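Local coordinates for protein probable 3-hydroxybutyryl-CoA dehydrogenase (Escherichia coli, PDB 3MOG) that catalyses the NAD-dependent oxidation of 3-hydroxyadipyl-CoA to 3-oxoadipyl-CoA in phenylacetate degradation, at residues 172-175 and 179-182; 202-207 and 450-455; 393-398 and 443-448; 417-420 and 424-427. All blocks are in the same frame, centred on the assembly; numbering follows the deposited sequence.

Contact 1 of 4, residues 172-175 and 179-182; sequences LTLS and QPVR
Thr173 and Leu174, near the end of helix 163-175, pack against the ring of Pro180 in strand 179-184, where the helix of a beta-alpha-beta unit (strand 152-157, helix 163-175, strand 179-184) leads into its second strand in the Rossmann-type NAD-binding domain. Three residues separate the segments 172-175 and 179-182, and the backbones come close: the CA atoms of Leu174 and Gln179 lie 5.9 Å apart.

The apolar part belongs to Leu174 and the proline. Their side chains cross at roughly a right angle, with Leu174 CD2 at 3.9 Å from Pro180 CD and its CG beside the same carbon. Leu174 sits at the exposed margin of the contact. Beside it, Gln179 starts out away from the helix, but the turn at its chi2 (54°) brings the amide back, and OE1 reaches 4.3 Å from Leu174 CD2.

No hydrogen bond spans the segments. The main partner of the Thr173 hydroxyl is the carbonyl of Leu169 in its own helix, with Cys170 O also near; toward the proline it makes van der Waals contact.

The backbone of the strand serves the sheet: Gln179 and Val181 both bond to Val153 of the neighbouring strand 152-157. Pro180, between them, brings no N-H to this ladder and turns its ring to the helix, also touching Val155 and Cys170. Thr173 OG1 lies beside that ring, 3.3 Å from Pro180 CB.

Contact 2 of 4, residues 202-207 and 450-455; sequences AWRALE and HHYGEE
Arg204 reaches from helix 196-207 to the carboxylate of Glu454 and grips it end-on with two nitrogens, one to each oxygen. A bend at chi3 aims the arginine's tip, while the extended chain of Glu454 comes from the opposite direction. NH1 donates to Glu454 OE1, 2.7 Å away, which accepts on its syn lone pair; the bond is bent (148°) and OE1 lies off the guanidinium plane. The second bond, from Arg204 NH2 to Glu454 OE2, is 2.9 Å long, almost straight (176°) and in the guanidinium plane. The two flat groups are twisted by 31°, so the pair is not fully coplanar.

The same NH2 lies over one face of the Tyr452 ring, displaced toward its rim, 3.7 Å from CD1. From Arg204 CZ to the centroid of the Tyr452 ring is 5.2 Å, so any cation-pi attraction is weak at most. His451 CD2 covers the opposite face.

Further out, Gly453, with positive phi, takes the backbone out of helix 438-452 just before Glu454. Tyr452 OH is hydrogen-bonded to Arg392, whose NH2 forms a close like-charge pair with Arg204 NE. A methionine in place of Arg204 would probably leave Glu454 without both bonds and Tyr452 without its polar neighbour on one face.

Glu454 also packs on Arg458 of the second subunit, at the trimer interface. Within the chain, the bridge ties helix 196-207 of the first C-terminal domain to the loop just after helix 438-452 of the second; Ala202 and Trp203 pack the former on helices 213-223, 230-237 and 263-270.

Contact 3 of 4, residues 393-398 and 443-448; sequences TVAMII and RLLENL
Ala395 and Leu445 mark the crossing of helix 390-406 with helix 438-452, whose local axes run nearly at right angles (102°) and approach to 10.2 Å. The CA atoms of Ala395 and Leu445 are 7.1 Å apart. The small Ala395 lets the larger residues of the partner come in. Its CB is touched at 3.8 Å by CD2 of Leu445 and, at the same distance, by Leu444 CD2.

Leu445 does most of the filling. With CG anti to the carbonyl carbon (chi1 -68°), it puts one methyl, CD2, between Ala395 CB and Met396 SD, the sulfur lying at 3.8 Å, while CD1 rests near Ala395 O. Met396, bent at chi2 and chi3, crosses this leucine obliquely with its thioether. Every touching residue is buried, and no hydrogen bond spans the contact. Cutting Leu445 back to an alanine is likely to open a gap beside Ala395 and leave the Met396 sulfur freer to shift.

Both helices belong to the second C-terminal domain. Leu444 extends the same interface by touching Trp391. Around the crossing, Met396 also packs on Pro197 and Glu201 of helix 196-207, and Val394 touches Trp432 and Leu436 of helix 429-436.

Contact 4 of 4, residues 417-420 and 424-427; sequences TAMR and NYPY
Met419 and Tyr425 hold the loop after helix 412-422 against the helix's last turns, at a C-terminal helix end in the second C-terminal domain. Just past the end of helix 412-422, Asn424 takes a left-handed conformation (phi 53°), and the chain folds back on the last turns.

The tight side is buried. The backbone N of Tyr425 donates to Met419 O, 3.1 Å away, in a nearly straight bond (173°), the N-H arriving 30° out of the carbonyl plane. It satisfies a carbonyl at the end of the helix. Next to this bond the two side chains lie side by side and point the same way: Met419 CE is 3.8 Å from Tyr425 CE2, meeting the ring obliquely, and CB of the methionine lies 4.0 Å from the ring's CD2. Bends at chi2 and chi3 fold the thioether back to reach the tyrosine. Phe226 meets the Tyr425 ring edge-to-face, and Pro429 of helix 429-436 also touches Met419.

The other side is looser and more exposed. Asn424 turns its side chain away from the helix, yet its CA makes a CA-H...O contact of 3.1 Å with Arg420 O. Tyr427 leans toward Trp432 instead. Arg420, modelled in two conformers, sends its guanidinium away over Thr417; its side chain touches the loop through CG, 3.7 Å from Tyr425 O.

Overall arrangement
Contact 3 is the buried one, purely apolar; the others are only partly buried, and contacts 1 and 4 reach the surface. Contacts 2 and 3 share helix 438-452 but differ in chemistry: just past the helix end a salt bridge joins the two C-terminal domains, while further back methyls and a sulfur fill the helix crossing. Contacts 1 and 4 are short-range closures at helix ends, one through a proline ring, the other through a backbone hydrogen bond. They also touch, Gln179 and Val181 packing on Thr417, which sets the NAD-binding sheet's edge strand against helix 412-422. Ile397 and Tyr425 join contacts 3 and 4; the centres of contacts 1 and 2 are about 38 Å apart.

Contact 1 of 4, residues 172-175 and 179-182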
loop_
_atom_site.group_PDB
_atom_site.type_symbol
_atom_site.label_atom_id
_atom_site.label_comp_id
_atom_site.label_asym_id
_atom_site.label_seq_id
_atom_site.Cartn_x
_atom_site.Cartn_y
_atom_site.Cartn_z
ATOM N N LEU C 172 -22.206 33.470 9.250
ATOM C CA LEU C 172 -21.389 34.591 8.811
ATOM C C LEU C 172 -21.044 34.536 7.308
ATOM O O LEU C 172 -21.176 35.555 6.606
ATOM C CB LEU C 172 -20.135 34.701 9.683
ATOM C CG LEU C 172 -19.120 35.791 9.323
ATOM C CD1 LEU C 172 -19.635 37.180 9.690
ATOM C CD2 LEU C 172 -17.833 35.498 10.037
ATOM N N THR C 173 -20.633 33.362 6.811
ATOM C CA THR C 173 -20.335 33.221 5.373
ATOM C C THR C 173 -21.586 33.305 4.503
ATOM O O THR C 173 -21.530 33.812 3.377
ATOM C CB THR C 173 -19.541 31.940 5.034
ATOM O OG1 THR C 173 -20.245 30.792 5.511
ATOM C CG2 THR C 173 -18.152 31.983 5.679
ATOM N N LEU C 174 -22.710 32.813 5.021
ATOM C CA LEU C 174 -24.019 33.084 4.398
ATOM C C LEU C 174 -24.155 34.594 4.227
ATOM O O LEU C 174 -24.326 35.076 3.110
ATOM C CB LEU C 174 -25.192 32.503 5.220
ATOM C CG LEU C 174 -25.574 31.028 4.993
ATOM C CD1 LEU C 174 -26.629 30.538 5.983
ATOM C CD2 LEU C 174 -26.034 30.766 3.554
ATOM N N SER C 175 -23.963 35.338 5.311
ATOM C CA SER C 175 -24.030 36.802 5.245
ATOM C C SER C 175 -22.999 37.455 4.298
ATOM O O SER C 175 -23.199 38.588 3.873
ATOM C CB SER C 175 -23.977 37.420 6.651
ATOM O OG SER C 175 -22.656 37.466 7.160
ATOM N N GLN C 179 -21.662 30.155 0.228
ATOM C CA GLN C 179 -22.398 28.959 0.576
ATOM C C GLN C 179 -21.488 28.063 1.405
ATOM O O GLN C 179 -20.582 27.424 0.867
ATOM C CB GLN C 179 -22.860 28.230 -0.692
ATOM C CG GLN C 179 -23.854 27.096 -0.440
ATOM C CD GLN C 179 -25.072 27.545 0.357
ATOM O OE1 GLN C 179 -25.768 28.481 -0.033
ATOM N NE2 GLN C 179 -25.322 26.886 1.489
ATOM N N PRO C 180 -21.711 28.027 2.721
ATOM C CA PRO C 180 -20.911 27.137 3.546
ATOM C C PRO C 180 -21.372 25.683 3.416
ATOM O O PRO C 180 -22.561 25.415 3.177
ATOM C CB PRO C 180 -21.171 27.646 4.962
ATOM C CG PRO C 180 -22.571 28.246 4.890
ATOM C CD PRO C 180 -22.727 28.769 3.495
ATOM N N VAL C 181 -20.412 24.769 3.538
ATOM C CA VAL C 181 -20.672 23.347 3.710
ATOM C C VAL C 181 -19.825 22.898 4.906
ATOM O O VAL C 181 -18.735 23.409 5.104
ATOM C CB VAL C 181 -20.345 22.513 2.433
ATOM C CG1 VAL C 181 -21.351 22.800 1.317
ATOM C CG2 VAL C 181 -18.893 22.745 1.934
ATOM N N ARG C 182 -20.345 21.984 5.720
ATOM C CA ARG C 182 -19.613 21.491 6.896
ATOM C C ARG C 182 -18.952 20.162 6.593
ATOM O O ARG C 182 -19.512 19.339 5.876
ATOM C CB ARG C 182 -20.551 21.299 8.080
ATOM C CG ARG C 182 -21.450 22.487 8.336
ATOM C CD ARG C 182 -22.858 22.025 8.644
ATOM N NE ARG C 182 -23.742 23.178 8.760
ATOM C CZ ARG C 182 -24.183 23.669 9.915
ATOM N NH1 ARG C 182 -23.844 23.088 11.064
ATOM N NH2 ARG C 182 -24.972 24.738 9.920
#

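Contact 2 of 4, residues 202-207 and 450-455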
loop_
_atom_site.group_PDB
_atom_site.type_symbol
_atom_site.label_atom_id
_atom_site.label_comp_id
_atom_site.label_asym_id
_atom_site.label_seq_id
_atom_site.Cartn_x
_atom_site.Cartn_y
_atom_site.Cartn_z
ATOM N N ALA C 202 -8.053 10.089 -16.048
ATOM C CA ALA C 202 -7.386 10.645 -17.236
ATOM C C ALA C 202 -5.899 10.261 -17.369
ATOM O O ALA C 202 -5.461 9.845 -18.442
ATOM C CB ALA C 202 -7.510 12.110 -17.221
ATOM N N TRP C 203 -5.122 10.412 -16.299
ATOM C CA TRP C 203 -3.723 9.945 -16.312
ATOM C C TRP C 203 -3.571 8.459 -16.658
ATOM O O TRP C 203 -2.656 8.081 -17.404
ATOM C CB TRP C 203 -3.038 10.243 -14.987
ATOM C CG TRP C 203 -2.918 11.717 -14.686
ATOM C CD1 TRP C 203 -3.454 12.384 -13.620
ATOM C CD2 TRP C 203 -2.200 12.698 -15.452
ATOM N NE1 TRP C 203 -3.125 13.722 -13.677
ATOM C CE2 TRP C 203 -2.362 13.942 -14.794
ATOM C CE3 TRP C 203 -1.433 12.647 -16.628
ATOM C CZ2 TRP C 203 -1.791 15.126 -15.276
ATOM C CZ3 TRP C 203 -0.866 13.830 -17.107
ATOM C CH2 TRP C 203 -1.043 15.048 -16.423
ATOM N N ARG C 204 -4.475 7.626 -16.141
ATOM C CA ARG C 204 -4.454 6.201 -16.456
ATOM C C ARG C 204 -4.765 5.937 -17.926
ATOM O O ARG C 204 -4.101 5.115 -18.564
ATOM C CB ARG C 204 -5.417 5.430 -15.570
ATOM C CG ARG C 204 -4.770 4.967 -14.284
ATOM C CD ARG C 204 -5.743 4.157 -13.510
ATOM N NE ARG C 204 -5.884 2.801 -14.028
ATOM C CZ ARG C 204 -5.660 1.717 -13.297
ATOM N NH1 ARG C 204 -5.271 1.850 -12.032
ATOM N NH2 ARG C 204 -5.824 0.510 -13.820
ATOM N N ALA C 205 -5.755 6.655 -18.450
ATOM C CA ALA C 205 -6.122 6.576 -19.862
ATOM C C ALA C 205 -4.931 7.024 -20.718
ATOM O O ALA C 205 -4.537 6.326 -21.645
ATOM C CB ALA C 205 -7.372 7.433 -20.141
ATOM N N LEU C 206 -4.339 8.156 -20.343
ATOM C CA LEU C 206 -3.135 8.691 -20.985
ATOM C C LEU C 206 -1.937 7.737 -20.975
ATOM O O LEU C 206 -1.268 7.596 -21.996
ATOM C CB LEU C 206 -2.745 10.016 -20.342
ATOM C CG LEU C 206 -1.931 11.022 -21.140
ATOM C CD1 LEU C 206 -2.292 11.001 -22.630
ATOM C CD2 LEU C 206 -2.193 12.384 -20.547
ATOM N N GLU C 207 -1.695 7.066 -19.844
ATOM C CA GLU C 207 -0.558 6.144 -19.709
ATOM C C GLU C 207 -0.751 4.915 -20.577
ATOM O O GLU C 207 0.222 4.296 -21.001
ATOM C CB GLU C 207 -0.352 5.727 -18.239
ATOM C CG GLU C 207 0.987 5.029 -17.928
ATOM C CD GLU C 207 1.281 4.884 -16.431
ATOM O OE1 GLU C 207 0.390 5.164 -15.605
ATOM O OE2 GLU C 207 2.414 4.496 -16.074
ATOM N N HIS C 450 -13.179 -6.538 -11.493
ATOM C CA HIS C 450 -12.840 -7.846 -12.036
ATOM C C HIS C 450 -11.751 -7.769 -13.124
ATOM O O HIS C 450 -10.763 -8.492 -13.049
ATOM C CB HIS C 450 -14.074 -8.582 -12.555
ATOM C CG HIS C 450 -13.750 -9.910 -13.158
ATOM N ND1 HIS C 450 -13.477 -11.025 -12.392
ATOM C CD2 HIS C 450 -13.603 -10.293 -14.450
ATOM C CE1 HIS C 450 -13.191 -12.041 -13.186
ATOM N NE2 HIS C 450 -13.261 -11.623 -14.438
ATOM N N HIS C 451 -11.919 -6.884 -14.106
ATOM C CA HIS C 451 -10.962 -6.784 -15.197
ATOM C C HIS C 451 -9.540 -6.477 -14.715
ATOM O O HIS C 451 -8.587 -7.151 -15.111
ATOM C CB HIS C 451 -11.377 -5.725 -16.214
ATOM C CG HIS C 451 -10.498 -5.704 -17.423
ATOM N ND1 HIS C 451 -10.770 -6.454 -18.547
ATOM C CD2 HIS C 451 -9.334 -5.057 -17.673
ATOM C CE1 HIS C 451 -9.813 -6.267 -19.439
ATOM N NE2 HIS C 451 -8.930 -5.420 -18.933
ATOM N N TYR C 452 -9.419 -5.456 -13.868
ATOM C CA TYR C 452 -8.122 -5.007 -13.378
ATOM C C TYR C 452 -7.617 -5.724 -12.126
ATOM O O TYR C 452 -6.423 -5.709 -11.872
ATOM C CB TYR C 452 -8.140 -3.500 -13.143
ATOM C CG TYR C 452 -8.271 -2.736 -14.419
ATOM C CD1 TYR C 452 -7.193 -2.639 -15.302
ATOM C CD2 TYR C 452 -9.483 -2.130 -14.767
ATOM C CE1 TYR C 452 -7.314 -1.967 -16.491
ATOM C CE2 TYR C 452 -9.617 -1.443 -15.949
ATOM C CZ TYR C 452 -8.533 -1.366 -16.812
ATOM O OH TYR C 452 -8.658 -0.662 -17.980
ATOM N N GLY C 453 -8.522 -6.328 -11.352
ATOM C CA GLY C 453 -8.168 -7.002 -10.083
ATOM C C GLY C 453 -7.574 -6.033 -9.077
ATOM O O GLY C 453 -6.721 -6.396 -8.269
ATOM N N GLU C 454 -8.016 -4.784 -9.154
ATOM C CA GLU C 454 -7.493 -3.724 -8.316
ATOM C C GLU C 454 -8.525 -3.326 -7.283
ATOM O O GLU C 454 -9.696 -3.143 -7.597
ATOM C CB GLU C 454 -7.137 -2.500 -9.153
ATOM C CG GLU C 454 -5.878 -2.675 -10.004
ATOM C CD GLU C 454 -5.659 -1.507 -10.939
ATOM O OE1 GLU C 454 -5.770 -0.342 -10.498
ATOM O OE2 GLU C 454 -5.371 -1.754 -12.120
ATOM N N GLU C 455 -8.056 -3.206 -6.051
ATOM C CA GLU C 455 -8.803 -2.649 -4.933
ATOM C C GLU C 455 -9.281 -1.229 -5.250
ATOM O O GLU C 455 -10.283 -0.792 -4.752
ATOM C CB GLU C 455 -7.897 -2.668 -3.698
ATOM C CG GLU C 455 -8.388 -1.907 -2.520
ATOM C CD GLU C 455 -7.961 -2.499 -1.200
ATOM O OE1 GLU C 455 -8.360 -1.927 -0.162
ATOM O OE2 GLU C 455 -7.255 -3.526 -1.188
#

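Contact 3 of 4, residues 393-398 and 443-448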
loop_
_atom_site.group_PDB
_atom_site.type_symbol
_atom_site.label_atom_id
_atom_site.label_comp_id
_atom_site.label_asym_id
_atom_site.label_seq_id
_atom_site.Cartn_x
_atom_site.Cartn_y
_atom_site.Cartn_z
ATOM N N THR C 393 -14.991 7.538 -15.325
ATOM C CA THR C 393 -14.600 8.687 -14.492
ATOM C C THR C 393 -15.725 9.111 -13.546
ATOM O O THR C 393 -15.481 9.420 -12.368
ATOM C CB THR C 393 -14.177 9.904 -15.361
ATOM O OG1 THR C 393 -13.056 9.545 -16.187
ATOM C CG2 THR C 393 -13.794 11.096 -14.502
ATOM N N VAL C 394 -16.955 9.131 -14.058
ATOM C CA VAL C 394 -18.085 9.605 -13.258
ATOM C C VAL C 394 -18.436 8.582 -12.171
ATOM O O VAL C 394 -18.616 8.964 -11.028
ATOM C CB VAL C 394 -19.293 10.015 -14.124
ATOM C CG1 VAL C 394 -20.459 10.412 -13.248
ATOM C CG2 VAL C 394 -18.924 11.191 -15.064
ATOM N N ALA C 395 -18.460 7.289 -12.525
ATOM C CA ALA C 395 -18.568 6.187 -11.545
ATOM C C ALA C 395 -17.595 6.302 -10.382
ATOM O O ALA C 395 -17.999 6.199 -9.217
ATOM C CB ALA C 395 -18.419 4.800 -12.228
ATOM N N MET C 396 -16.321 6.541 -10.685
ATOM C CA MET C 396 -15.301 6.680 -9.625
ATOM C C MET C 396 -15.453 7.944 -8.776
ATOM O O MET C 396 -15.228 7.892 -7.570
ATOM C CB MET C 396 -13.902 6.563 -10.198
ATOM C CG MET C 396 -13.550 5.127 -10.597
ATOM S SD MET C 396 -13.212 4.043 -9.204
ATOM C CE MET C 396 -11.609 4.719 -8.814
ATOM N N ILE C 397 -15.857 9.058 -9.394
ATOM C CA ILE C 397 -16.199 10.284 -8.663
ATOM C C ILE C 397 -17.330 10.004 -7.657
ATOM O O ILE C 397 -17.239 10.374 -6.479
ATOM C CB ILE C 397 -16.626 11.437 -9.635
ATOM C CG1 ILE C 397 -15.426 11.985 -10.399
ATOM C CG2 ILE C 397 -17.278 12.596 -8.889
ATOM C CD1 ILE C 397 -15.802 12.875 -11.579
ATOM N N ILE C 398 -18.377 9.330 -8.133
ATOM C CA ILE C 398 -19.555 8.989 -7.314
ATOM C C ILE C 398 -19.230 8.012 -6.161
ATOM O O ILE C 398 -19.701 8.166 -5.031
ATOM C CB ILE C 398 -20.655 8.418 -8.227
ATOM C CG1 ILE C 398 -21.166 9.507 -9.183
ATOM C CG2 ILE C 398 -21.794 7.785 -7.432
ATOM C CD1 ILE C 398 -22.056 8.942 -10.287
ATOM N N ARG C 443 -22.673 -2.141 -11.224
ATOM C CA ARG C 443 -22.296 -3.170 -12.206
ATOM C C ARG C 443 -20.987 -2.830 -12.955
ATOM O O ARG C 443 -20.115 -3.689 -13.125
ATOM C CB ARG C 443 -23.436 -3.404 -13.199
ATOM C CG ARG C 443 -23.115 -4.422 -14.305
ATOM C CD ARG C 443 -24.325 -4.687 -15.190
ATOM N NE ARG C 443 -24.913 -3.450 -15.709
ATOM C CZ ARG C 443 -26.079 -3.379 -16.342
ATOM N NH1 ARG C 443 -26.795 -4.478 -16.557
ATOM N NH2 ARG C 443 -26.522 -2.204 -16.769
ATOM N N LEU C 444 -20.884 -1.576 -13.378
ATOM C CA LEU C 444 -19.709 -1.038 -14.040
ATOM C C LEU C 444 -18.447 -1.188 -13.183
ATOM O O LEU C 444 -17.459 -1.789 -13.625
ATOM C CB LEU C 444 -19.969 0.423 -14.381
ATOM C CG LEU C 444 -18.865 1.347 -14.892
ATOM C CD1 LEU C 444 -18.202 0.804 -16.123
ATOM C CD2 LEU C 444 -19.533 2.661 -15.222
ATOM N N LEU C 445 -18.494 -0.681 -11.956
ATOM C CA LEU C 445 -17.341 -0.758 -11.060
ATOM C C LEU C 445 -16.937 -2.202 -10.759
ATOM O O LEU C 445 -15.738 -2.502 -10.745
ATOM C CB LEU C 445 -17.553 0.077 -9.780
ATOM C CG LEU C 445 -17.589 1.605 -9.981
ATOM C CD1 LEU C 445 -17.983 2.320 -8.731
ATOM C CD2 LEU C 445 -16.259 2.172 -10.447
ATOM N N GLU C 446 -17.919 -3.094 -10.570
ATOM C CA GLU C 446 -17.651 -4.539 -10.387
ATOM C C GLU C 446 -16.923 -5.131 -11.576
ATOM O O GLU C 446 -15.982 -5.915 -11.398
ATOM C CB GLU C 446 -18.930 -5.347 -10.122
ATOM C CG GLU C 446 -19.492 -5.191 -8.715
ATOM C CD GLU C 446 -20.762 -6.008 -8.476
ATOM O OE1 GLU C 446 -21.611 -6.073 -9.383
ATOM O OE2 GLU C 446 -20.912 -6.580 -7.378
ATOM N N ASN C 447 -17.337 -4.742 -12.784
ATOM C CA ASN C 447 -16.651 -5.189 -14.007
ATOM C C ASN C 447 -15.237 -4.644 -14.105
ATOM O O ASN C 447 -14.308 -5.388 -14.406
ATOM C CB ASN C 447 -17.445 -4.823 -15.258
ATOM C CG ASN C 447 -18.546 -5.825 -15.567
ATOM O OD1 ASN C 447 -18.421 -7.018 -15.288
ATOM N ND2 ASN C 447 -19.630 -5.339 -16.134
ATOM N N LEU C 448 -15.068 -3.354 -13.824
ATOM C CA LEU C 448 -13.722 -2.765 -13.766
ATOM C C LEU C 448 -12.824 -3.459 -12.736
ATOM O O LEU C 448 -11.674 -3.771 -13.033
ATOM C CB LEU C 448 -13.795 -1.264 -13.506
ATOM C CG LEU C 448 -14.476 -0.451 -14.614
ATOM C CD1 LEU C 448 -14.527 0.977 -14.220
ATOM C CD2 LEU C 448 -13.728 -0.596 -15.945
#

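Contact 4 of 4, residues 417-420 and 424-427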
loop_
_atom_site.group_PDB
_atom_site.type_symbol
_atom_site.label_atom_id
_atom_site.label_comp_id
_atom_site.label_asym_id
_atom_site.label_seq_id
_atom_site.Cartn_x
_atom_site.Cartn_y
_atom_site.Cartn_z
ATOM N N THR C 417 -23.343 20.000 -2.968
ATOM C CA THR C 417 -23.120 21.437 -3.059
ATOM C C THR C 417 -21.655 21.760 -3.295
ATOM O O THR C 417 -21.330 22.524 -4.207
ATOM C CB THR C 417 -23.620 22.144 -1.808
ATOM O OG1 THR C 417 -25.029 21.922 -1.690
ATOM C CG2 THR C 417 -23.348 23.634 -1.880
ATOM N N ALA C 418 -20.776 21.137 -2.511
ATOM C CA ALA C 418 -19.338 21.337 -2.655
ATOM C C ALA C 418 -18.810 21.077 -4.057
ATOM O O ALA C 418 -17.991 21.838 -4.572
ATOM C CB ALA C 418 -18.579 20.493 -1.634
ATOM N N MET C 419 -19.286 20.007 -4.682
ATOM C CA MET C 419 -18.831 19.666 -6.009
ATOM C C MET C 419 -19.444 20.602 -7.082
ATOM O O MET C 419 -18.788 20.922 -8.076
ATOM C CB MET C 419 -19.082 18.179 -6.295
ATOM C CG MET C 419 -18.440 17.215 -5.265
ATOM S SD MET C 419 -16.828 17.689 -4.598
ATOM C CE MET C 419 -15.809 17.410 -6.023
ATOM N N ARG C 420 -20.686 21.033 -6.882
ATOM C CA ARG C 420 -21.293 22.032 -7.767
ATOM C C ARG C 420 -20.589 23.387 -7.688
ATOM O O ARG C 420 -20.346 24.023 -8.709
ATOM C CB ARG C 420 -22.774 22.215 -7.453
ATOM C CG ARG C 420 -23.716 21.602 -8.471
ATOM C CD ARG C 420 -25.158 21.894 -8.091
ATOM N NE ARG C 420 -25.560 21.125 -6.917
ATOM C CZ ARG C 420 -25.949 21.638 -5.753
ATOM N NH1 ARG C 420 -25.997 22.954 -5.577
ATOM N NH2 ARG C 420 -26.301 20.819 -4.767
ATOM N N ASN C 424 -17.439 23.174 -9.995
ATOM C CA ASN C 424 -18.423 23.335 -11.082
ATOM C C ASN C 424 -18.820 22.086 -11.869
ATOM O O ASN C 424 -18.909 22.119 -13.095
ATOM C CB ASN C 424 -18.018 24.471 -12.025
ATOM C CG ASN C 424 -18.579 25.805 -11.594
ATOM O OD1 ASN C 424 -19.742 26.117 -11.869
ATOM N ND2 ASN C 424 -17.759 26.604 -10.914
ATOM N N TYR C 425 -19.046 20.985 -11.150
ATOM C CA TYR C 425 -19.496 19.729 -11.761
ATOM C C TYR C 425 -20.965 19.935 -12.132
ATOM O O TYR C 425 -21.672 20.636 -11.411
ATOM C CB TYR C 425 -19.322 18.564 -10.771
ATOM C CG TYR C 425 -17.887 18.071 -10.593
ATOM C CD1 TYR C 425 -16.820 18.730 -11.188
ATOM C CD2 TYR C 425 -17.605 16.949 -9.805
ATOM C CE1 TYR C 425 -15.503 18.272 -11.029
ATOM C CE2 TYR C 425 -16.294 16.490 -9.636
ATOM C CZ TYR C 425 -15.250 17.172 -10.245
ATOM O OH TYR C 425 -13.950 16.751 -10.090
ATOM N N PRO C 426 -21.428 19.341 -13.253
ATOM C CA PRO C 426 -22.788 19.649 -13.726
ATOM C C PRO C 426 -23.895 19.057 -12.854
ATOM O O PRO C 426 -25.034 19.462 -12.966
ATOM C CB PRO C 426 -22.814 19.038 -15.133
ATOM C CG PRO C 426 -21.837 17.883 -15.042
ATOM C CD PRO C 426 -20.741 18.385 -14.143
ATOM N N TYR C 427 -23.558 18.087 -12.013
ATOM C CA TYR C 427 -24.445 17.624 -10.955
ATOM C C TYR C 427 -23.563 17.339 -9.771
ATOM O O TYR C 427 -22.392 16.986 -9.954
ATOM C CB TYR C 427 -25.177 16.332 -11.368
ATOM C CG TYR C 427 -25.969 16.468 -12.652
ATOM C CD1 TYR C 427 -25.412 16.094 -13.881
ATOM C CD2 TYR C 427 -27.262 16.992 -12.640
ATOM C CE1 TYR C 427 -26.114 16.238 -15.067
ATOM C CE2 TYR C 427 -27.988 17.146 -13.830
ATOM C CZ TYR C 427 -27.404 16.759 -15.032
ATOM O OH TYR C 427 -28.094 16.882 -16.195
#